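Local atomic coordinates of deoxyuridine 5'-triphosphate nucleotidohydrolase (Entamoeba histolytica, PDB entry 3LQW), a protein that probably hydrolyses dUTP to dUMP and diphosphate with the help of magnesium, supplying the precursor of thymidine nucleotides and keeping uracil out of DNA. Residues 55-60 and 118-123; 61-66 and 110-115; 80-85 and 99-104. One frame throughout, in Å; residues are numbered along the deposited sequence. Where two conformers were deposited one is given.

Interaction 1: 55-60 and 118-123; sequences NFIIQP and NEIFNG. With EDO (1,2-ethanediol), chain B.
Asn55 opens the contact with its backbone: its CA-H leans on Gly123 O, while its side-chain OD1 turns elsewhere, to Lys125 N. Phe56 then forms an antiparallel hydrogen-bonded pair with Gly123. Its N gives a bond of 2.9 Å to Gly123 O, arriving 39° out of the carbonyl plane, and its O receives Gly123 N at 2.8 Å. With CG wedged between the backbone N and the carbonyl carbon (chi1 62°), the Phe56 ring folds back across its partner, and Gly123 CA sits over one ring face, 3.8 Å from the centroid, as a CH-pi contact. Glycine suits this place because the ring fills the space on that side of the sheet. Phe56 CE2 also meets the edge of the Phe121 ring, 3.8 Å from Phe121 CE2.

Ile57, on the other side of the sheet, pairs with Asn122 without hydrogen bonds. Its CG1 runs alongside Asn122 ND2, and its CG2 presses tightly on Ile120 CG2 at 3.3 Å. Ile58 returns to the Phe56 side, trading two nearly straight backbone bonds with Phe121 and laying CD1 beside that ring. Beyond the strand, Gln59 bends at chi2 (-67°), which brings OE1 beside Ile120 CG1 at 3.6 Å. Pro60 sets its puckered ring against the backbone of Asn118, CG 3.5 Å from Asn118 O. There O1 of an ethanediol, probably from the crystallisation liquor, accepts a hydrogen bond from Asn118 N and donates one to Glu119 OE1.

The two short strands 56-58 and 121-123 form a small sheet packed through Phe56, Ile58 and Phe121 against strands 63-73 and 108-115. Phe56 lies nearly parallel to Phe64, Phe121 meets Tyr92 edge-to-face, and Asn115 ND2 bonds to Ile58 O and Glu119 O.

Interaction 2: 61-66 and 110-115; sequences HERFLV and KVILFN
Arg63 and Phe114 face each other as a non-hydrogen-bonded pair, their side chains running side by side off the same face of the sheet. The Arg63 methylenes do the touching: CD lies 3.9 Å from Phe114 CE1, and the guanidinium is turned 33° from the ring plane. A chi1 of 69° raises the arginine along the ring, and the extended chain beyond carries its charged end to a second subunit, where NH2 bonds to Leu90 O. A long aliphatic shaft with a polar tip suits such a place. Ile112, modelled in two conformers, packs beside this pair.

Further along that face, Leu65 lays its two methyls along the lower half of the Lys110 chain. Leu65 CD1 touches Lys110 CB at 3.7 Å and Leu65 CD2 touches Lys110 CD at 3.8 Å, so the lysine contributes its hydrocarbon part while its amine leads away. On the opposite face Val66 CG2 crosses Leu113 CD1 at 3.7 Å in one of the two Leu113 conformers, within the interior of the subunit.

Four backbone bonds hold Phe64 to Leu113 and Val66 to Val111. At the His61 end of the pair Asn115 N bonds to Glu62 O at 2.9 Å, nearly straight, whereas the link from His61 N to Asn115 O is weak; His61 NE2 is held by Asn118 OD1.

One face thus turns inward and the other meets a neighbouring subunit, where Phe114 stands edge-to-face with its His116. Such central antiparallel strands, with one face in the interior and one at a subunit interface, fit the jelly-roll-like fold of the trimeric dUTPases.

Interaction 3: 80-85 and 99-104; sequences GRIAPR and GVIDED
The flat groups that meet here are peptide groups: Gly80 N gives a bond of 2.9 Å to Ile101 O, and Ile101 N returns one of 2.8 Å to Gly80 O, each donor lying in the plane of the carbonyl it meets. The Arg81 guanidinium, the other flat group, is held by partners outside the two segments: NE by Glu135 in a salt bridge, and NH2 by Tyr79 OH and Ala98 O of the third subunit. Arg81 also packs on its own copies in both neighbours, so the glutamate probably helps to offset the charge gathered there.

Only the base of that arginine serves this contact. With CG set opposite the backbone N (chi1 -173°), Arg81 CG passes 3.7 Å from Gly99 O. The same oxygen lies 3.5 Å from Ile82 N, a weak bond; both approaches are doubtful, since Gly99 was modelled in two conformers.

By sequence, 80-85 leads into the Pro-Arg-Ser-Ser motif of trimeric dUTPases, with Arg85 as N-cap of helix 86-92. Segment 99-104 begins with the Gly-Val-Ile-Asp motif. In relatives these motifs help to build active sites at subunit interfaces, and they probably do so here.

Branched side chains fill the inward side. Ile82 CD1 crosses Ile101 CG1 at 4.1 Å, and Ile101 CB lies 3.5 Å from Gly80 O; Gly80, with no side chain, leaves this side to the isoleucine, whose CB a beta carbon there would crowd. After Ile101 the chain leaves its partner: Asp102 OD1 accepts Ala46 N of the second subunit, and Glu103 turns its carboxylate to His76, Gln77 and Tyr139.

How the interactions relate
Along the chain the contacts are concentric: interaction 3 is enclosed by the partners of interaction 2, which are enclosed in turn by those of interaction 1. Interactions 1 and 2 are neighbours, their centres about 9 Å apart. Strand 56-58 leads into 63-73 and strand 108-115 into 121-123, so the small two-stranded sheet folds back over the Phe64, Val66 and Leu113 face of the four-stranded sheet. Interaction 3 lies in the five-stranded sheet near the middle of the subunit, about 15 Å from interaction 2 and 23 Å from interaction 1, centre to centre. Interaction 3 meets both other subunits, interaction 2 one, and interaction 1 none, so from 3 to 1 the contacts run from the trimer interior outward.

Interaction 1: 55-60 and 118-123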
loop_
_atom_site.group_PDB
_atom_site.type_symbol
_atom_site.label_atom_id
_atom_site.label_comp_id
_atom_site.label_asym_id
_atom_site.label_seq_id
_atom_site.Cartn_x
_atom_site.Cartn_y
_atom_site.Cartn_z
ATOM N N ASN A 55 10.911 2.593 -23.141
ATOM C CA ASN A 55 10.079 3.756 -23.343
ATOM C C ASN A 55 8.620 3.296 -23.343
ATOM O O ASN A 55 8.307 2.190 -23.751
ATOM C CB ASN A 55 10.378 4.419 -24.698
ATOM C CG ASN A 55 11.790 4.903 -24.806
ATOM O OD1 ASN A 55 12.368 5.409 -23.873
ATOM N ND2 ASN A 55 12.323 4.840 -26.022
ATOM N N PHE A 56 7.714 4.152 -22.882
ATOM C CA PHE A 56 6.298 3.804 -22.861
ATOM C C PHE A 56 5.481 5.080 -22.797
ATOM O O PHE A 56 5.985 6.131 -22.426
ATOM C CB PHE A 56 5.943 2.853 -21.694
ATOM C CG PHE A 56 6.200 3.422 -20.337
ATOM C CD1 PHE A 56 7.446 3.305 -19.738
ATOM C CD2 PHE A 56 5.186 4.077 -19.640
ATOM C CE1 PHE A 56 7.702 3.836 -18.507
ATOM C CE2 PHE A 56 5.434 4.619 -18.430
ATOM C CZ PHE A 56 6.658 4.483 -17.832
ATOM N N ILE A 57 4.220 4.943 -23.192
ATOM C CA ILE A 57 3.264 6.044 -23.157
ATOM C C ILE A 57 2.006 5.552 -22.457
ATOM O O ILE A 57 1.522 4.456 -22.714
ATOM C CB ILE A 57 2.930 6.556 -24.605
ATOM C CG1 ILE A 57 4.208 7.065 -25.273
ATOM C CG2 ILE A 57 1.923 7.652 -24.598
ATOM C CD1 ILE A 57 4.087 7.395 -26.800
ATOM N N ILE A 58 1.496 6.335 -21.531
ATOM C CA ILE A 58 0.227 6.030 -20.860
ATOM C C ILE A 58 -0.771 7.131 -21.180
ATOM O O ILE A 58 -0.556 8.296 -20.851
ATOM C CB ILE A 58 0.326 5.904 -19.333
ATOM C CG1 ILE A 58 1.610 5.185 -18.902
ATOM C CG2 ILE A 58 -0.947 5.176 -18.819
ATOM C CD1 ILE A 58 1.692 4.990 -17.398
ATOM N N GLN A 59 -1.856 6.752 -21.842
ATOM C CA GLN A 59 -2.910 7.703 -22.148
ATOM C C GLN A 59 -3.626 8.192 -20.878
ATOM O O GLN A 59 -3.593 7.508 -19.852
ATOM C CB GLN A 59 -3.887 7.114 -23.158
ATOM C CG GLN A 59 -3.280 6.707 -24.457
ATOM C CD GLN A 59 -2.783 7.838 -25.234
ATOM O OE1 GLN A 59 -3.409 8.899 -25.249
ATOM N NE2 GLN A 59 -1.673 7.638 -25.939
ATOM N N PRO A 60 -4.294 9.361 -20.955
ATOM C CA PRO A 60 -5.017 9.860 -19.795
ATOM C C PRO A 60 -6.026 8.841 -19.266
ATOM O O PRO A 60 -6.779 8.262 -20.051
ATOM C CB PRO A 60 -5.738 11.116 -20.347
ATOM C CG PRO A 60 -5.171 11.384 -21.659
ATOM C CD PRO A 60 -4.390 10.243 -22.133
ATOM N N ASN A 118 -5.360 14.014 -16.878
ATOM C CA ASN A 118 -5.882 14.274 -18.223
ATOM C C ASN A 118 -4.823 14.364 -19.306
ATOM O O ASN A 118 -5.167 14.622 -20.468
ATOM C CB ASN A 118 -6.713 15.565 -18.223
ATOM C CG ASN A 118 -7.952 15.461 -17.409
ATOM O OD1 ASN A 118 -8.629 14.423 -17.443
ATOM N ND2 ASN A 118 -8.313 16.541 -16.723
ATOM N N GLU A 119 -3.554 14.148 -18.965
ATOM C CA GLU A 119 -2.445 14.265 -19.911
ATOM C C GLU A 119 -1.771 12.947 -20.185
ATOM O O GLU A 119 -1.626 12.125 -19.289
ATOM C CB GLU A 119 -1.402 15.238 -19.405
ATOM C CG GLU A 119 -1.860 16.677 -19.453
ATOM C CD GLU A 119 -2.957 16.971 -18.484
ATOM O OE1 GLU A 119 -2.739 16.798 -17.279
ATOM O OE2 GLU A 119 -4.054 17.415 -18.912
ATOM N N ILE A 120 -1.285 12.760 -21.399
ATOM C CA ILE A 120 -0.431 11.620 -21.740
ATOM C C ILE A 120 0.821 11.660 -20.865
ATOM O O ILE A 120 1.415 12.730 -20.679
ATOM C CB ILE A 120 -0.028 11.647 -23.232
ATOM C CG1 ILE A 120 -1.242 11.478 -24.121
ATOM C CG2 ILE A 120 1.057 10.636 -23.548
ATOM C CD1 ILE A 120 -0.998 11.880 -25.586
ATOM N N PHE A 121 1.219 10.508 -20.331
ATOM C CA PHE A 121 2.455 10.367 -19.597
ATOM C C PHE A 121 3.483 9.661 -20.482
ATOM O O PHE A 121 3.240 8.559 -20.955
ATOM C CB PHE A 121 2.239 9.535 -18.320
ATOM C CG PHE A 121 3.509 9.372 -17.514
ATOM C CD1 PHE A 121 3.984 10.430 -16.742
ATOM C CD2 PHE A 121 4.232 8.209 -17.565
ATOM C CE1 PHE A 121 5.135 10.303 -15.998
ATOM C CE2 PHE A 121 5.407 8.085 -16.844
ATOM C CZ PHE A 121 5.839 9.139 -16.044
ATOM N N ASN A 122 4.635 10.301 -20.652
ATOM C CA ASN A 122 5.737 9.735 -21.443
ATOM C C ASN A 122 6.832 9.230 -20.521
ATOM O O ASN A 122 7.495 9.994 -19.790
ATOM C CB ASN A 122 6.285 10.798 -22.385
ATOM C CG ASN A 122 5.274 11.254 -23.442
ATOM O OD1 ASN A 122 4.912 12.427 -23.477
ATOM N ND2 ASN A 122 4.812 10.352 -24.278
ATOM N N GLY A 123 7.000 7.924 -20.517
ATOM C CA GLY A 123 8.059 7.278 -19.763
ATOM C C GLY A 123 9.218 6.899 -20.654
ATOM O O GLY A 123 9.020 6.468 -21.799
HETATM C C1 EDO B . -4.969 17.469 -14.515
HETATM O O1 EDO B . -4.843 16.770 -15.736
HETATM C C2 EDO B . -6.229 16.952 -13.837
HETATM O O2 EDO B . -6.156 15.531 -13.671
#

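Interaction 2: 61-66 and 110-115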
loop_
_atom_site.group_PDB
_atom_site.type_symbol
_atom_site.label_atom_id
_atom_site.label_comp_id
_atom_site.label_asym_id
_atom_site.label_seq_id
_atom_site.Cartn_x
_atom_site.Cartn_y
_atom_site.Cartn_z
ATOM N N HIS A 61 -6.037 8.632 -17.964
ATOM C CA HIS A 61 -6.993 7.755 -17.307
ATOM C C HIS A 61 -6.906 6.331 -17.780
ATOM O O HIS A 61 -7.862 5.581 -17.623
ATOM C CB HIS A 61 -8.420 8.340 -17.375
ATOM C CG HIS A 61 -8.516 9.683 -16.697
ATOM N ND1 HIS A 61 -8.419 9.827 -15.325
ATOM C CD2 HIS A 61 -8.585 10.952 -17.197
ATOM C CE1 HIS A 61 -8.446 11.111 -15.014
ATOM N NE2 HIS A 61 -8.548 11.807 -16.123
ATOM N N GLU A 62 -5.730 5.901 -18.217
ATOM C CA GLU A 62 -5.429 4.517 -18.593
ATOM C C GLU A 62 -4.261 4.009 -17.774
ATOM O O GLU A 62 -3.804 4.680 -16.850
ATOM C CB GLU A 62 -5.153 4.422 -20.100
ATOM C CG GLU A 62 -6.383 4.764 -20.928
ATOM C CD GLU A 62 -6.282 4.418 -22.412
ATOM O OE1 GLU A 62 -5.262 3.852 -22.845
ATOM O OE2 GLU A 62 -7.216 4.766 -23.128
ATOM N N ARG A 63 -3.746 2.844 -18.092
ATOM C CA ARG A 63 -2.723 2.185 -17.294
ATOM C C ARG A 63 -1.739 1.504 -18.229
ATOM O O ARG A 63 -2.065 1.255 -19.405
ATOM C CB ARG A 63 -3.332 1.133 -16.350
ATOM C CG ARG A 63 -3.891 -0.087 -17.018
ATOM C CD ARG A 63 -4.760 -0.896 -16.077
ATOM N NE ARG A 63 -5.205 -2.158 -16.691
ATOM C CZ ARG A 63 -6.194 -2.280 -17.547
ATOM N NH1 ARG A 63 -6.947 -1.255 -17.856
ATOM N NH2 ARG A 63 -6.454 -3.475 -18.079
ATOM N N PHE A 64 -0.577 1.120 -17.720
ATOM C CA PHE A 64 0.437 0.455 -18.523
ATOM C C PHE A 64 1.296 -0.414 -17.608
ATOM O O PHE A 64 1.669 0.007 -16.523
ATOM C CB PHE A 64 1.327 1.481 -19.244
ATOM C CG PHE A 64 2.257 0.868 -20.270
ATOM C CD1 PHE A 64 3.555 0.491 -19.951
ATOM C CD2 PHE A 64 1.834 0.660 -21.553
ATOM C CE1 PHE A 64 4.398 -0.116 -20.899
ATOM C CE2 PHE A 64 2.705 0.090 -22.499
ATOM C CZ PHE A 64 3.953 -0.295 -22.136
ATOM N N LEU A 65 1.595 -1.624 -18.070
ATOM C CA LEU A 65 2.455 -2.556 -17.346
ATOM C C LEU A 65 3.910 -2.355 -17.787
ATOM O O LEU A 65 4.276 -2.672 -18.922
ATOM C CB LEU A 65 2.020 -3.990 -17.664
ATOM C CG LEU A 65 2.796 -5.064 -16.888
ATOM C CD1 LEU A 65 2.498 -5.022 -15.406
ATOM C CD2 LEU A 65 2.568 -6.478 -17.450
ATOM N N VAL A 66 4.700 -1.785 -16.907
ATOM C CA VAL A 66 6.096 -1.407 -17.196
ATOM C C VAL A 66 7.076 -2.516 -16.761
ATOM O O VAL A 66 7.054 -2.967 -15.632
ATOM C CB VAL A 66 6.497 -0.073 -16.517
ATOM C CG1 VAL A 66 7.930 0.365 -17.007
ATOM C CG2 VAL A 66 5.476 1.030 -16.815
ATOM N N LYS A 110 7.358 -6.438 -12.876
ATOM C CA LYS A 110 6.639 -5.551 -13.782
ATOM C C LYS A 110 5.649 -4.758 -12.922
ATOM O O LYS A 110 5.077 -5.312 -11.991
ATOM C CB LYS A 110 5.908 -6.329 -14.867
ATOM C CG LYS A 110 6.841 -7.207 -15.712
ATOM C CD LYS A 110 6.080 -7.782 -16.907
ATOM C CE LYS A 110 6.918 -8.721 -17.669
ATOM N NZ LYS A 110 6.100 -9.371 -18.742
ATOM N N VAL A 111 5.570 -3.455 -13.212
ATOM C CA VAL A 111 4.894 -2.438 -12.398
ATOM C C VAL A 111 3.652 -1.960 -13.177
ATOM O O VAL A 111 3.818 -1.494 -14.297
ATOM C CB VAL A 111 5.893 -1.139 -12.144
ATOM C CG1 VAL A 111 5.201 -0.090 -11.332
ATOM C CG2 VAL A 111 7.243 -1.606 -11.480
ATOM N N ILE A 112 2.452 -1.999 -12.576
ATOM C CA ILE A 112 1.291 -1.412 -13.228
ATOM C C ILE A 112 1.146 0.051 -12.775
ATOM O O ILE A 112 0.972 0.347 -11.606
ATOM C CB ILE A 112 0.041 -2.268 -13.006
ATOM C CG1 ILE A 112 -1.099 -1.821 -13.917
ATOM C CG2 ILE A 112 -0.340 -2.327 -11.539
ATOM C CD1 ILE A 112 -0.960 -2.278 -15.345
ATOM N N LEU A 113 1.318 0.946 -13.731
ATOM C CA LEU A 113 1.161 2.386 -13.530
ATOM C C LEU A 113 -0.205 2.832 -14.021
ATOM O O LEU A 113 -0.573 2.537 -15.156
ATOM C CB LEU A 113 2.259 3.189 -14.266
ATOM C CG LEU A 113 3.727 2.967 -13.838
ATOM C CD1 LEU A 113 4.633 3.901 -14.627
ATOM C CD2 LEU A 113 3.904 3.163 -12.326
ATOM N N PHE A 114 -0.941 3.515 -13.168
ATOM C CA PHE A 114 -2.207 4.129 -13.509
ATOM C C PHE A 114 -1.944 5.617 -13.704
ATOM O O PHE A 114 -1.376 6.270 -12.818
ATOM C CB PHE A 114 -3.244 3.979 -12.391
ATOM C CG PHE A 114 -3.712 2.572 -12.146
ATOM C CD1 PHE A 114 -4.781 2.052 -12.834
ATOM C CD2 PHE A 114 -3.122 1.773 -11.168
ATOM C CE1 PHE A 114 -5.224 0.769 -12.601
ATOM C CE2 PHE A 114 -3.569 0.472 -10.960
ATOM C CZ PHE A 114 -4.621 -0.009 -11.659
ATOM N N ASN A 115 -2.385 6.166 -14.827
ATOM C CA ASN A 115 -2.283 7.596 -15.104
ATOM C C ASN A 115 -3.627 8.249 -14.787
ATOM O O ASN A 115 -4.546 8.202 -15.605
ATOM C CB ASN A 115 -1.921 7.824 -16.577
ATOM C CG ASN A 115 -1.845 9.274 -16.970
ATOM O OD1 ASN A 115 -2.019 10.171 -16.125
ATOM N ND2 ASN A 115 -1.610 9.516 -18.247
#

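Interaction 3: 80-85 and 99-104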
loop_
_atom_site.group_PDB
_atom_site.type_symbol
_atom_site.label_atom_id
_atom_site.label_comp_id
_atom_site.label_asym_id
_atom_site.label_seq_id
_atom_site.Cartn_x
_atom_site.Cartn_y
_atom_site.Cartn_z
ATOM N N GLY A 80 8.403 -7.952 -1.173
ATOM C CA GLY A 80 8.662 -6.677 -1.803
ATOM C C GLY A 80 7.336 -6.025 -2.160
ATOM O O GLY A 80 6.578 -6.555 -2.949
ATOM N N ARG A 81 7.100 -4.864 -1.589
ATOM C CA ARG A 81 5.914 -4.083 -1.922
ATOM C C ARG A 81 6.286 -3.026 -2.924
ATOM O O ARG A 81 7.218 -2.259 -2.732
ATOM C CB ARG A 81 5.341 -3.396 -0.695
ATOM C CG ARG A 81 3.985 -2.688 -0.988
ATOM C CD ARG A 81 3.377 -2.050 0.204
ATOM N NE ARG A 81 4.111 -0.857 0.664
ATOM C CZ ARG A 81 3.888 0.376 0.211
ATOM N NH1 ARG A 81 3.045 0.589 -0.801
ATOM N NH2 ARG A 81 4.470 1.417 0.778
ATOM N N ILE A 82 5.493 -2.970 -3.988
ATOM C CA ILE A 82 5.634 -1.942 -4.971
ATOM C C ILE A 82 4.922 -0.681 -4.481
ATOM O O ILE A 82 3.738 -0.735 -4.100
ATOM C CB ILE A 82 4.878 -2.376 -6.227
ATOM C CG1 ILE A 82 5.393 -3.742 -6.694
ATOM C CG2 ILE A 82 4.876 -1.277 -7.207
ATOM C CD1 ILE A 82 6.761 -3.717 -6.888
ATOM N N ALA A 83 5.659 0.422 -4.440
ATOM C CA ALA A 83 5.142 1.713 -3.963
ATOM C C ALA A 83 5.348 2.795 -4.995
ATOM O O ALA A 83 6.266 2.743 -5.810
ATOM C CB ALA A 83 5.803 2.123 -2.648
ATOM N N PRO A 84 4.485 3.831 -5.011
ATOM C CA PRO A 84 4.634 4.911 -5.973
ATOM C C PRO A 84 5.754 5.863 -5.598
ATOM O O PRO A 84 6.009 6.125 -4.428
ATOM C CB PRO A 84 3.261 5.634 -5.901
ATOM C CG PRO A 84 2.563 5.069 -4.763
ATOM C CD PRO A 84 3.323 4.035 -4.133
ATOM N N ARG A 85 6.386 6.431 -6.609
ATOM C CA ARG A 85 7.277 7.568 -6.394
ATOM C C ARG A 85 6.451 8.830 -6.183
ATOM O O ARG A 85 5.518 9.135 -6.951
ATOM C CB ARG A 85 8.161 7.756 -7.593
ATOM C CG ARG A 85 9.087 6.641 -7.852
ATOM C CD ARG A 85 10.070 7.026 -8.963
ATOM N NE ARG A 85 10.903 8.174 -8.570
ATOM C CZ ARG A 85 11.249 9.178 -9.383
ATOM N NH1 ARG A 85 10.892 9.187 -10.658
ATOM N NH2 ARG A 85 11.971 10.180 -8.913
ATOM N N GLY A 99 1.131 -3.888 -5.102
ATOM C CA GLY A 99 1.229 -5.310 -5.200
ATOM C C GLY A 99 2.344 -5.883 -4.376
ATOM O O GLY A 99 2.932 -5.282 -3.472
ATOM N N VAL A 100 2.648 -7.072 -4.740
ATOM C CA VAL A 100 3.271 -7.985 -3.791
ATOM C C VAL A 100 4.175 -8.802 -4.632
ATOM O O VAL A 100 3.733 -9.531 -5.517
ATOM C CB VAL A 100 2.273 -9.033 -3.003
ATOM C CG1 VAL A 100 3.031 -10.140 -2.304
ATOM C CG2 VAL A 100 1.341 -8.291 -2.087
ATOM N N ILE A 101 5.443 -8.721 -4.308
ATOM C CA ILE A 101 6.476 -9.588 -4.855
ATOM C C ILE A 101 6.821 -10.565 -3.742
ATOM O O ILE A 101 7.450 -10.203 -2.730
ATOM C CB ILE A 101 7.731 -8.803 -5.334
ATOM C CG1 ILE A 101 7.351 -7.720 -6.362
ATOM C CG2 ILE A 101 8.783 -9.776 -5.912
ATOM C CD1 ILE A 101 6.628 -8.246 -7.640
ATOM N N ASP A 102 6.402 -11.816 -3.920
ATOM C CA ASP A 102 6.616 -12.835 -2.949
ATOM C C ASP A 102 8.090 -13.257 -2.894
ATOM O O ASP A 102 8.798 -13.207 -3.895
ATOM C CB ASP A 102 5.697 -14.021 -3.333
ATOM C CG ASP A 102 4.178 -13.621 -3.458
ATOM O OD1 ASP A 102 3.632 -13.060 -2.502
ATOM O OD2 ASP A 102 3.532 -13.864 -4.513
ATOM N N GLU A 103 8.529 -13.722 -1.737
ATOM C CA GLU A 103 9.866 -14.249 -1.540
ATOM C C GLU A 103 10.218 -15.442 -2.481
ATOM O O GLU A 103 11.399 -15.685 -2.769
ATOM C CB GLU A 103 9.979 -14.590 -0.049
ATOM C CG GLU A 103 11.049 -15.421 0.359
ATOM C CD GLU A 103 10.924 -15.975 1.781
ATOM O OE1 GLU A 103 10.117 -15.573 2.689
ATOM O OE2 GLU A 103 11.769 -16.816 2.006
ATOM N N ASP A 104 9.184 -16.157 -2.945
ATOM C CA ASP A 104 9.338 -17.290 -3.862
ATOM C C ASP A 104 9.173 -16.916 -5.332
ATOM O O ASP A 104 9.325 -17.765 -6.203
ATOM C CB ASP A 104 8.438 -18.512 -3.452
ATOM C CG ASP A 104 6.917 -18.179 -3.236
ATOM O OD1 ASP A 104 6.449 -17.077 -3.554
ATOM O OD2 ASP A 104 6.172 -19.079 -2.725
#